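Local coordinates for protein endo-N-acetyl-beta-D-glucosaminidase (Hypocrea jecorina, PDB 4AC1) that hydrolyses N-linked glycans within their di-N-acetylchitobiose core and is held responsible for deglycosylating the cellulases of its fungus, at residues A[201-206]-A[240-245]; A[158-163]-A[170-175]; A[141-146]-A[182-187]. All blocks are in the same frame, centred on the assembly; numbering follows the deposited sequence.

In the fold
The three contacts follow one another around one side of the GH18 (beta/alpha)8 barrel. Interaction 3 ties helix 132-146 to the approach of strand 185-189, interaction 2 folds the 158-163 loop onto the start of helix 172-179 within that span, and interaction 1 pairs helices 201-208 and 232-246. Interactions 2 and 3 meet where Leu175 CG lies 3.7 Å from Ile183 CD1; a 2.9 Å salt bridge from Arg205 NH1 to Glu162 OE2 joins interactions 1 and 2. The Tyr172 side chain is about 7 Å from that of Asp125, part of the DxDxE-type strand end where GH18 catalysis is expected. Asp163 and Asp182, in interactions 2 and 3, bind separate zinc ions.

Interaction 1 (A[201-206]-A[240-245]); sequences SDYDRI and VSLVSE
Tyr203 receives Leu242 on one face of its ring: CD1 of the leucine stands 3.9 Å from the ring centroid, over the face, in a CH-pi contact displaced toward CG, which it approaches to 3.7 Å. The other methyl, Leu242 CD2, passes beyond the ring's edge, 3.7 Å from Tyr203 CD1. Tyr203 has CG anti to the backbone N (chi1 -164°), which turns the ring toward helix 232-246, and its hydroxyl is bonded to the carbonyl oxygen of Val216. The two helices are neighbours in the outer layer of the (beta/alpha)8 barrel: helix 201-208 follows strand 185-189, while the adjacent strand 216-221 leads into helix 232-246, and the short segments run 10.9 Å apart at 30°. On the next residue the contact turns polar. Asp204 OD1 comes within 2.6 Å of Glu245 OE1, the carboxylate planes being turned 77° to each other; at that separation one of the two acids probably carries a proton. Tyr246 OH is also hydrogen-bonded to Asp204 OD1, while Leu242 CD2 lies 3.6 Å from the same oxygen. An alanine in place of Asp204 is likely to leave both the Glu245 carboxyl group and the Tyr246 hydroxyl without their shared mate. The second oxygen, Asp204 OD2, shares a weak hydrogen bond with Thr200 OG1.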
loop_
_atom_site.group_PDB
_atom_site.type_symbol
_atom_site.label_atom_id
_atom_site.label_comp_id
_atom_site.label_asym_id
_atom_site.label_seq_id
_atom_site.Cartn_x
_atom_site.Cartn_y
_atom_site.Cartn_z
ATOM N N SER A 201 9.393 -11.900 15.879
ATOM C CA SER A 201 10.527 -12.561 15.228
ATOM C C SER A 201 10.711 -12.168 13.762
ATOM O O SER A 201 11.841 -11.874 13.328
ATOM C CB SER A 201 10.482 -14.084 15.408
ATOM O OG SER A 201 9.335 -14.639 14.793
ATOM N N ASP A 202 9.617 -12.140 13.003
ATOM C CA ASP A 202 9.718 -11.794 11.582
ATOM C C ASP A 202 10.149 -10.343 11.343
ATOM O O ASP A 202 11.080 -10.085 10.563
ATOM C CB ASP A 202 8.412 -12.117 10.855
ATOM C CG ASP A 202 8.119 -13.623 10.814
ATOM O OD1 ASP A 202 9.005 -14.429 11.191
ATOM O OD2 ASP A 202 7.009 -14.029 10.413
ATOM N N TYR A 203 9.495 -9.410 12.032
ATOM C CA TYR A 203 9.851 -8.001 11.934
ATOM C C TYR A 203 11.330 -7.803 12.304
ATOM O O TYR A 203 12.069 -7.109 11.595
ATOM C CB TYR A 203 8.918 -7.153 12.814
ATOM C CG TYR A 203 8.930 -5.668 12.517
ATOM C CD1 TYR A 203 9.972 -4.852 12.954
ATOM C CD2 TYR A 203 7.885 -5.079 11.802
ATOM C CE1 TYR A 203 9.977 -3.491 12.677
ATOM C CE2 TYR A 203 7.880 -3.712 11.527
ATOM C CZ TYR A 203 8.928 -2.933 11.977
ATOM O OH TYR A 203 8.983 -1.584 11.725
ATOM N N ASP A 204 11.767 -8.432 13.397
ATOM C CA ASP A 204 13.175 -8.340 13.824
ATOM C C ASP A 204 14.143 -8.899 12.773
ATOM O O ASP A 204 15.216 -8.342 12.547
ATOM C CB ASP A 204 13.416 -9.088 15.146
ATOM C CG ASP A 204 12.791 -8.403 16.378
ATOM O OD1 ASP A 204 12.492 -7.191 16.379
ATOM O OD2 ASP A 204 12.627 -9.113 17.391
ATOM N N ARG A 205 13.771 -10.014 12.148
ATOM C CA ARG A 205 14.593 -10.611 11.094
ATOM C C ARG A 205 14.727 -9.665 9.886
ATOM O O ARG A 205 15.805 -9.527 9.290
ATOM C CB ARG A 205 14.022 -11.971 10.684
ATOM C CG ARG A 205 14.966 -12.836 9.850
ATOM C CD ARG A 205 14.378 -14.221 9.556
ATOM N NE ARG A 205 14.093 -14.978 10.771
ATOM C CZ ARG A 205 12.883 -15.218 11.267
ATOM N NH1 ARG A 205 11.793 -14.763 10.666
ATOM N NH2 ARG A 205 12.766 -15.917 12.391
ATOM N N ILE A 206 13.627 -9.003 9.538
ATOM C CA ILE A 206 13.635 -8.052 8.438
ATOM C C ILE A 206 14.578 -6.879 8.761
ATOM O O ILE A 206 15.395 -6.479 7.927
ATOM C CB ILE A 206 12.207 -7.562 8.149
ATOM C CG1 ILE A 206 11.391 -8.674 7.475
ATOM C CG2 ILE A 206 12.237 -6.301 7.304
ATOM C CD1 ILE A 206 9.878 -8.461 7.500
ATOM N N VAL A 240 3.883 -3.316 20.922
ATOM C CA VAL A 240 4.454 -2.864 22.208
ATOM C C VAL A 240 5.923 -3.310 22.321
ATOM O O VAL A 240 6.803 -2.514 22.664
ATOM C CB VAL A 240 3.614 -3.322 23.438
ATOM C CG1 VAL A 240 4.355 -3.022 24.749
ATOM C CG2 VAL A 240 2.273 -2.630 23.439
ATOM N N SER A 241 6.177 -4.579 22.017
ATOM C CA SER A 241 7.533 -5.111 22.079
ATOM C C SER A 241 8.461 -4.458 21.050
ATOM O O SER A 241 9.583 -4.083 21.371
ATOM C CB SER A 241 7.515 -6.625 21.906
ATOM O OG SER A 241 8.822 -7.155 21.971
ATOM N N LEU A 242 7.994 -4.320 19.806
ATOM C CA LEU A 242 8.801 -3.680 18.766
ATOM C C LEU A 242 9.189 -2.251 19.122
ATOM O O LEU A 242 10.345 -1.872 18.950
ATOM C CB LEU A 242 8.071 -3.694 17.416
ATOM C CG LEU A 242 7.837 -5.080 16.808
ATOM C CD1 LEU A 242 6.960 -4.967 15.581
ATOM C CD2 LEU A 242 9.149 -5.761 16.478
ATOM N N VAL A 243 8.226 -1.469 19.614
ATOM C CA VAL A 243 8.463 -0.083 20.013
ATOM C C VAL A 243 9.507 -0.006 21.144
ATOM O O VAL A 243 10.343 0.895 21.173
ATOM C CB VAL A 243 7.117 0.617 20.359
ATOM C CG1 VAL A 243 7.320 1.926 21.134
ATOM C CG2 VAL A 243 6.323 0.866 19.074
ATOM N N SER A 244 9.468 -0.981 22.059
ATOM C CA SER A 244 10.471 -1.033 23.140
ATOM C C SER A 244 11.894 -1.247 22.596
ATOM O O SER A 244 12.877 -0.791 23.201
ATOM C CB SER A 244 10.102 -2.087 24.187
ATOM O OG SER A 244 10.494 -3.385 23.793
ATOM N N GLU A 245 11.990 -1.924 21.451
ATOM C CA GLU A 245 13.264 -2.177 20.777
ATOM C C GLU A 245 13.725 -0.988 19.945
ATOM O O GLU A 245 14.899 -0.612 19.995
ATOM C CB GLU A 245 13.146 -3.369 19.823
ATOM C CG GLU A 245 12.819 -4.709 20.435
ATOM C CD GLU A 245 12.916 -5.811 19.395
ATOM O OE1 GLU A 245 11.926 -6.026 18.676
ATOM O OE2 GLU A 245 14.000 -6.413 19.259
#

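Interaction 2 (A[158-163]-A[170-175]); sequences ASALED and FSYTAL. With ZN (zinc ion), chain I.
Asp163 OD1, which faces Thr173 CG2 across the contact, accepts a hydrogen bond from water 3 at 2.6 Å and a weak one from water 2, itself 2.7 Å from Thr173 OG1. The other carboxylate oxygen, Asp163 OD2, binds zinc at 2.1 Å. Waters 3 to 6 and Asn209, just past helix 201-208, complete six ligands, so water 3 touches metal and carboxylate at once. Another water links backbones: water 1 donates to Ala160 O and accepts from Tyr172 N at the start of helix 172-179. Ser171 is the N-cap of this helix, and its OG accepts from Ala174 N at 3.0 Å in a nearly straight bond (172°). Tyr172 CG, anti to the carbonyl carbon (chi1 -79°), turns the ring toward Ala160 and Leu161. Leu161 CD2 presses on Tyr172 CB at 3.5 Å and Ala160 CB lies obliquely 3.8 Å from Tyr172 CD1, while Phe170 CE1 sits over the centre of the tyrosine ring. Thus the loop after strand 151-154 is seated on the helix by an apolar patch of Ala160, Leu161 and Tyr172, whereas its polar atoms reach the helix through water and the exposed Asp163 holds the zinc.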
loop_
_atom_site.group_PDB
_atom_site.type_symbol
_atom_site.label_atom_id
_atom_site.label_comp_id
_atom_site.label_asym_id
_atom_site.label_seq_id
_atom_site.Cartn_x
_atom_site.Cartn_y
_atom_site.Cartn_z
ATOM N N ALA A 158 6.313 -10.349 3.484
ATOM C CA ALA A 158 7.325 -10.233 4.531
ATOM C C ALA A 158 8.590 -11.055 4.258
ATOM O O ALA A 158 9.697 -10.536 4.392
ATOM C CB ALA A 158 6.731 -10.596 5.889
ATOM N N SER A 159 8.423 -12.316 3.850
ATOM C CA SER A 159 9.551 -13.209 3.574
ATOM C C SER A 159 10.452 -12.681 2.448
ATOM O O SER A 159 11.610 -13.069 2.353
ATOM C CB SER A 159 9.072 -14.631 3.275
ATOM O OG SER A 159 8.063 -14.613 2.290
ATOM N N ALA A 160 9.931 -11.811 1.587
ATOM C CA ALA A 160 10.759 -11.219 0.525
ATOM C C ALA A 160 11.812 -10.257 1.064
ATOM O O ALA A 160 12.781 -9.938 0.368
ATOM C CB ALA A 160 9.896 -10.532 -0.514
ATOM N N LEU A 161 11.626 -9.819 2.303
ATOM C CA LEU A 161 12.597 -8.956 2.982
ATOM C C LEU A 161 13.523 -9.759 3.904
ATOM O O LEU A 161 14.340 -9.192 4.639
ATOM C CB LEU A 161 11.889 -7.850 3.763
ATOM C CG LEU A 161 10.940 -6.940 2.976
ATOM C CD1 LEU A 161 10.474 -5.798 3.849
ATOM C CD2 LEU A 161 11.560 -6.438 1.681
ATOM N N GLU A 162 13.373 -11.086 3.842
ATOM C CA GLU A 162 14.151 -12.050 4.631
ATOM C C GLU A 162 14.841 -13.081 3.733
ATOM O O GLU A 162 15.026 -14.232 4.144
ATOM C CB GLU A 162 13.231 -12.778 5.610
ATOM C CG GLU A 162 12.518 -11.857 6.585
ATOM C CD GLU A 162 11.362 -12.538 7.297
ATOM O OE1 GLU A 162 10.268 -12.673 6.711
ATOM O OE2 GLU A 162 11.542 -12.963 8.456
ATOM N N ASP A 163 15.213 -12.685 2.518
ATOM C CA ASP A 163 15.936 -13.567 1.588
ATOM C C ASP A 163 15.158 -14.839 1.221
ATOM O O ASP A 163 15.757 -15.890 0.941
ATOM C CB ASP A 163 17.332 -13.926 2.141
ATOM C CG ASP A 163 18.121 -12.705 2.600
ATOM O OD1 ASP A 163 18.113 -11.682 1.883
ATOM O OD2 ASP A 163 18.761 -12.773 3.680
ATOM N N PHE A 170 12.127 -9.782 -8.679
ATOM C CA PHE A 170 13.329 -9.025 -8.327
ATOM C C PHE A 170 13.695 -9.117 -6.842
ATOM O O PHE A 170 12.874 -9.519 -6.001
ATOM C CB PHE A 170 13.194 -7.557 -8.739
ATOM C CG PHE A 170 12.077 -6.829 -8.048
ATOM C CD1 PHE A 170 12.248 -6.355 -6.753
ATOM C CD2 PHE A 170 10.853 -6.620 -8.691
ATOM C CE1 PHE A 170 11.235 -5.675 -6.101
ATOM C CE2 PHE A 170 9.826 -5.923 -8.039
ATOM C CZ PHE A 170 10.020 -5.465 -6.739
ATOM N N SER A 171 14.932 -8.733 -6.528
ATOM C CA SER A 171 15.423 -8.740 -5.159
ATOM C C SER A 171 15.120 -7.417 -4.441
ATOM O O SER A 171 15.493 -6.341 -4.919
ATOM C CB SER A 171 16.929 -9.012 -5.148
ATOM O OG SER A 171 17.466 -8.679 -3.880
ATOM N N TYR A 172 14.477 -7.500 -3.277
ATOM C CA TYR A 172 14.215 -6.309 -2.476
ATOM C C TYR A 172 15.468 -5.794 -1.784
ATOM O O TYR A 172 15.561 -4.609 -1.499
ATOM C CB TYR A 172 13.092 -6.564 -1.469
ATOM C CG TYR A 172 11.732 -6.489 -2.121
ATOM C CD1 TYR A 172 11.151 -7.625 -2.687
ATOM C CD2 TYR A 172 11.035 -5.279 -2.201
ATOM C CE1 TYR A 172 9.925 -7.570 -3.314
ATOM C CE2 TYR A 172 9.802 -5.203 -2.837
ATOM C CZ TYR A 172 9.253 -6.359 -3.379
ATOM O OH TYR A 172 8.028 -6.291 -4.000
ATOM N N THR A 173 16.433 -6.670 -1.497
ATOM C CA THR A 173 17.678 -6.176 -0.906
ATOM C C THR A 173 18.496 -5.434 -1.959
ATOM O O THR A 173 19.047 -4.381 -1.659
ATOM C CB THR A 173 18.527 -7.256 -0.242
ATOM O OG1 THR A 173 18.676 -8.341 -1.151
ATOM C CG2 THR A 173 17.889 -7.743 1.067
ATOM N N ALA A 174 18.533 -5.925 -3.197
ATOM C CA ALA A 174 19.199 -5.189 -4.278
ATOM C C ALA A 174 18.496 -3.850 -4.515
ATOM O O ALA A 174 19.153 -2.816 -4.648
ATOM C CB ALA A 174 19.221 -6.007 -5.548
ATOM N N LEU A 175 17.162 -3.869 -4.586
ATOM C CA LEU A 175 16.379 -2.636 -4.749
ATOM C C LEU A 175 16.665 -1.615 -3.650
ATOM O O LEU A 175 16.851 -0.418 -3.929
ATOM C CB LEU A 175 14.884 -2.951 -4.794
ATOM C CG LEU A 175 13.935 -1.773 -5.025
ATOM C CD1 LEU A 175 14.181 -1.137 -6.373
ATOM C CD2 LEU A 175 12.492 -2.233 -4.909
HETATM ZN ZN ZN I . 20.299 -11.360 4.115
HETATM O O HOH W 1 13.862 -10.073 -2.149
HETATM O O HOH W 2 16.838 -10.302 -1.023
HETATM O O HOH W 3 20.309 -10.324 2.430
HETATM O O HOH W 4 21.649 -12.710 3.365
HETATM O O HOH W 5 20.487 -12.407 6.022
HETATM O O HOH W 6 21.825 -10.327 4.687
#

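Interaction 3 (A[141-146]-A[182-187]); sequences RLRADF and DIDWYN. With ZN (zinc ion), chain K.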
loop_
_atom_site.group_PDB
_atom_site.type_symbol
_atom_site.label_atom_id
_atom_site.label_comp_id
_atom_site.label_asym_id
_atom_site.label_seq_id
_atom_site.Cartn_x
_atom_site.Cartn_y
_atom_site.Cartn_z
ATOM N N ARG A 141 12.526 6.583 -12.425
ATOM C CA ARG A 141 11.802 7.450 -13.340
ATOM C C ARG A 141 10.681 8.208 -12.624
ATOM O O ARG A 141 10.520 9.417 -12.837
ATOM C CB ARG A 141 11.250 6.666 -14.538
ATOM C CG ARG A 141 10.433 7.492 -15.516
ATOM C CD ARG A 141 11.211 8.619 -16.175
ATOM N NE ARG A 141 10.353 9.280 -17.154
ATOM C CZ ARG A 141 10.140 8.819 -18.383
ATOM N NH1 ARG A 141 10.752 7.713 -18.792
ATOM N NH2 ARG A 141 9.318 9.463 -19.203
ATOM N N LEU A 142 9.928 7.508 -11.769
ATOM C CA LEU A 142 8.904 8.174 -10.946
ATOM C C LEU A 142 9.525 9.260 -10.082
ATOM O O LEU A 142 9.006 10.375 -10.001
ATOM C CB LEU A 142 8.169 7.158 -10.073
ATOM C CG LEU A 142 7.079 6.330 -10.759
ATOM C CD1 LEU A 142 6.676 5.174 -9.860
ATOM C CD2 LEU A 142 5.861 7.192 -11.108
ATOM N N ARG A 143 10.648 8.933 -9.439
ATOM C CA ARG A 143 11.366 9.874 -8.584
ATOM C C ARG A 143 11.845 11.085 -9.400
ATOM O O ARG A 143 11.764 12.233 -8.950
ATOM C CB ARG A 143 12.533 9.147 -7.898
ATOM C CG ARG A 143 13.202 9.877 -6.744
ATOM C CD ARG A 143 12.193 10.449 -5.758
ATOM N NE ARG A 143 11.614 9.457 -4.844
ATOM C CZ ARG A 143 10.531 9.706 -4.117
ATOM N NH1 ARG A 143 9.937 10.884 -4.229
ATOM N NH2 ARG A 143 10.038 8.792 -3.297
ATOM N N ALA A 144 12.355 10.817 -10.594
ATOM C CA ALA A 144 12.823 11.873 -11.487
ATOM C C ALA A 144 11.693 12.814 -11.901
ATOM O O ALA A 144 11.851 14.032 -11.847
ATOM C CB ALA A 144 13.523 11.279 -12.728
ATOM N N ASP A 145 10.548 12.250 -12.282
ATOM C CA ASP A 145 9.437 13.052 -12.791
ATOM C C ASP A 145 8.620 13.778 -11.733
ATOM O O ASP A 145 8.104 14.872 -11.986
ATOM C CB ASP A 145 8.487 12.192 -13.629
ATOM C CG ASP A 145 9.113 11.716 -14.922
ATOM O OD1 ASP A 145 10.240 12.141 -15.264
ATOM O OD2 ASP A 145 8.458 10.924 -15.618
ATOM N N PHE A 146 8.484 13.166 -10.561
ATOM C CA PHE A 146 7.571 13.695 -9.539
ATOM C C PHE A 146 8.241 14.383 -8.356
ATOM O O PHE A 146 7.544 14.939 -7.498
ATOM C CB PHE A 146 6.568 12.627 -9.080
ATOM C CG PHE A 146 5.539 12.304 -10.119
ATOM C CD1 PHE A 146 4.442 13.133 -10.319
ATOM C CD2 PHE A 146 5.688 11.190 -10.925
ATOM C CE1 PHE A 146 3.503 12.840 -11.296
ATOM C CE2 PHE A 146 4.747 10.889 -11.897
ATOM C CZ PHE A 146 3.654 11.722 -12.089
ATOM N N ASP A 182 15.057 6.426 -2.676
ATOM C CA ASP A 182 13.900 6.861 -3.463
ATOM C C ASP A 182 12.609 6.210 -2.976
ATOM O O ASP A 182 11.529 6.505 -3.482
ATOM C CB ASP A 182 14.070 6.478 -4.930
ATOM C CG ASP A 182 15.309 7.062 -5.569
ATOM O OD1 ASP A 182 15.885 8.050 -5.064
ATOM O OD2 ASP A 182 15.711 6.515 -6.614
ATOM N N ILE A 183 12.714 5.312 -2.002
ATOM C CA ILE A 183 11.566 4.530 -1.539
ATOM C C ILE A 183 11.258 4.978 -0.124
ATOM O O ILE A 183 12.123 4.941 0.745
ATOM C CB ILE A 183 11.870 3.012 -1.588
ATOM C CG1 ILE A 183 12.043 2.545 -3.039
ATOM C CG2 ILE A 183 10.776 2.227 -0.868
ATOM C CD1 ILE A 183 12.755 1.214 -3.177
ATOM N N ASP A 184 10.026 5.404 0.103
ATOM C CA ASP A 184 9.659 5.943 1.413
ATOM C C ASP A 184 9.422 4.869 2.468
ATOM O O ASP A 184 9.834 5.042 3.612
ATOM C CB ASP A 184 8.495 6.932 1.301
ATOM C CG ASP A 184 8.859 8.112 0.461
ATOM O OD1 ASP A 184 9.601 8.990 0.962
ATOM O OD2 ASP A 184 8.503 8.155 -0.728
ATOM N N TRP A 185 8.761 3.776 2.081
ATOM C CA TRP A 185 8.579 2.635 2.981
ATOM C C TRP A 185 8.077 1.415 2.226
ATOM O O TRP A 185 7.731 1.497 1.034
ATOM C CB TRP A 185 7.656 2.963 4.179
ATOM C CG TRP A 185 6.192 3.056 3.858
ATOM C CD1 TRP A 185 5.297 2.023 3.818
ATOM C CD2 TRP A 185 5.447 4.244 3.545
ATOM N NE1 TRP A 185 4.049 2.481 3.494
ATOM C CE2 TRP A 185 4.109 3.843 3.334
ATOM C CE3 TRP A 185 5.777 5.605 3.416
ATOM C CZ2 TRP A 185 3.104 4.741 2.978
ATOM C CZ3 TRP A 185 4.773 6.499 3.083
ATOM C CH2 TRP A 185 3.449 6.059 2.863
ATOM N N TYR A 186 8.057 0.293 2.945
ATOM C CA TYR A 186 7.585 -0.984 2.446
ATOM C C TYR A 186 6.319 -1.388 3.199
ATOM O O TYR A 186 6.340 -1.554 4.429
ATOM C CB TYR A 186 8.679 -2.047 2.615
ATOM C CG TYR A 186 9.980 -1.710 1.909
ATOM C CD1 TYR A 186 10.147 -2.002 0.556
ATOM C CD2 TYR A 186 11.043 -1.106 2.595
ATOM C CE1 TYR A 186 11.315 -1.684 -0.103
ATOM C CE2 TYR A 186 12.236 -0.788 1.930
ATOM C CZ TYR A 186 12.360 -1.096 0.589
ATOM O OH TYR A 186 13.540 -0.772 -0.056
ATOM N N ASN A 187 5.220 -1.505 2.458
ATOM C CA ASN A 187 3.946 -1.996 2.977
ATOM C C ASN A 187 4.063 -3.503 3.064
ATOM O O ASN A 187 3.747 -4.227 2.117
ATOM C CB ASN A 187 2.825 -1.601 2.018
ATOM C CG ASN A 187 2.562 -0.120 2.031
ATOM O OD1 ASN A 187 2.194 0.442 3.068
ATOM N ND2 ASN A 187 2.772 0.530 0.882
HETATM ZN ZN ZN K . 17.435 7.325 -6.969
HETATM O O HOH W 7 18.662 5.929 -5.870
HETATM O O HOH W 8 18.664 7.471 -8.510
HETATM O O HOH W 9 17.225 5.536 -8.504
HETATM O O HOH W 10 16.555 9.259 -7.832
#
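Arg143 reaches from helix 132-146 to Asp182 and Asp184 on the lead-in to strand 185-189, a link between the end of one helix and the start of a strand in the GH18 (beta/alpha)8 barrel. In the conformer described here its terminal NH2 carries most of the contact. It donates to the carbonyl oxygen Asp182 O at 2.7 Å with an N-H...O angle of 163°; the oxygen lies in the guanidinium plane, although the donor stands 46° out of the carbonyl plane. A weak second bond from Arg143 NE, 3.3 Å from Asp182 O, lets the guanidinium edge hold that oxygen twice. NH2 also forms a weak, bent salt-bridge bond to Asp184 OD2 at 3.1 Å, the carboxylate being turned almost perpendicular to the guanidinium. The remaining nitrogen, NH1, is taken by the carbonyl oxygens of Gly147 and Phe150. Asp184 OD2 in turn accepts from Ile152 N on the neighbouring strand, so this one oxygen ties the arginine to the sheet. Arg143 CG, anti to the backbone N (chi1 -167°), lies 3.7 Å from Asp182 OD1; the bends at chi2 and chi3 then turn the guanidinium to Asp182 O. The Asp182 carboxylate turns its charge to a zinc ion instead: four waters fill the other positions, and the chelate is lopsided, with OD2 1.9 Å and OD1 2.6 Å from the metal.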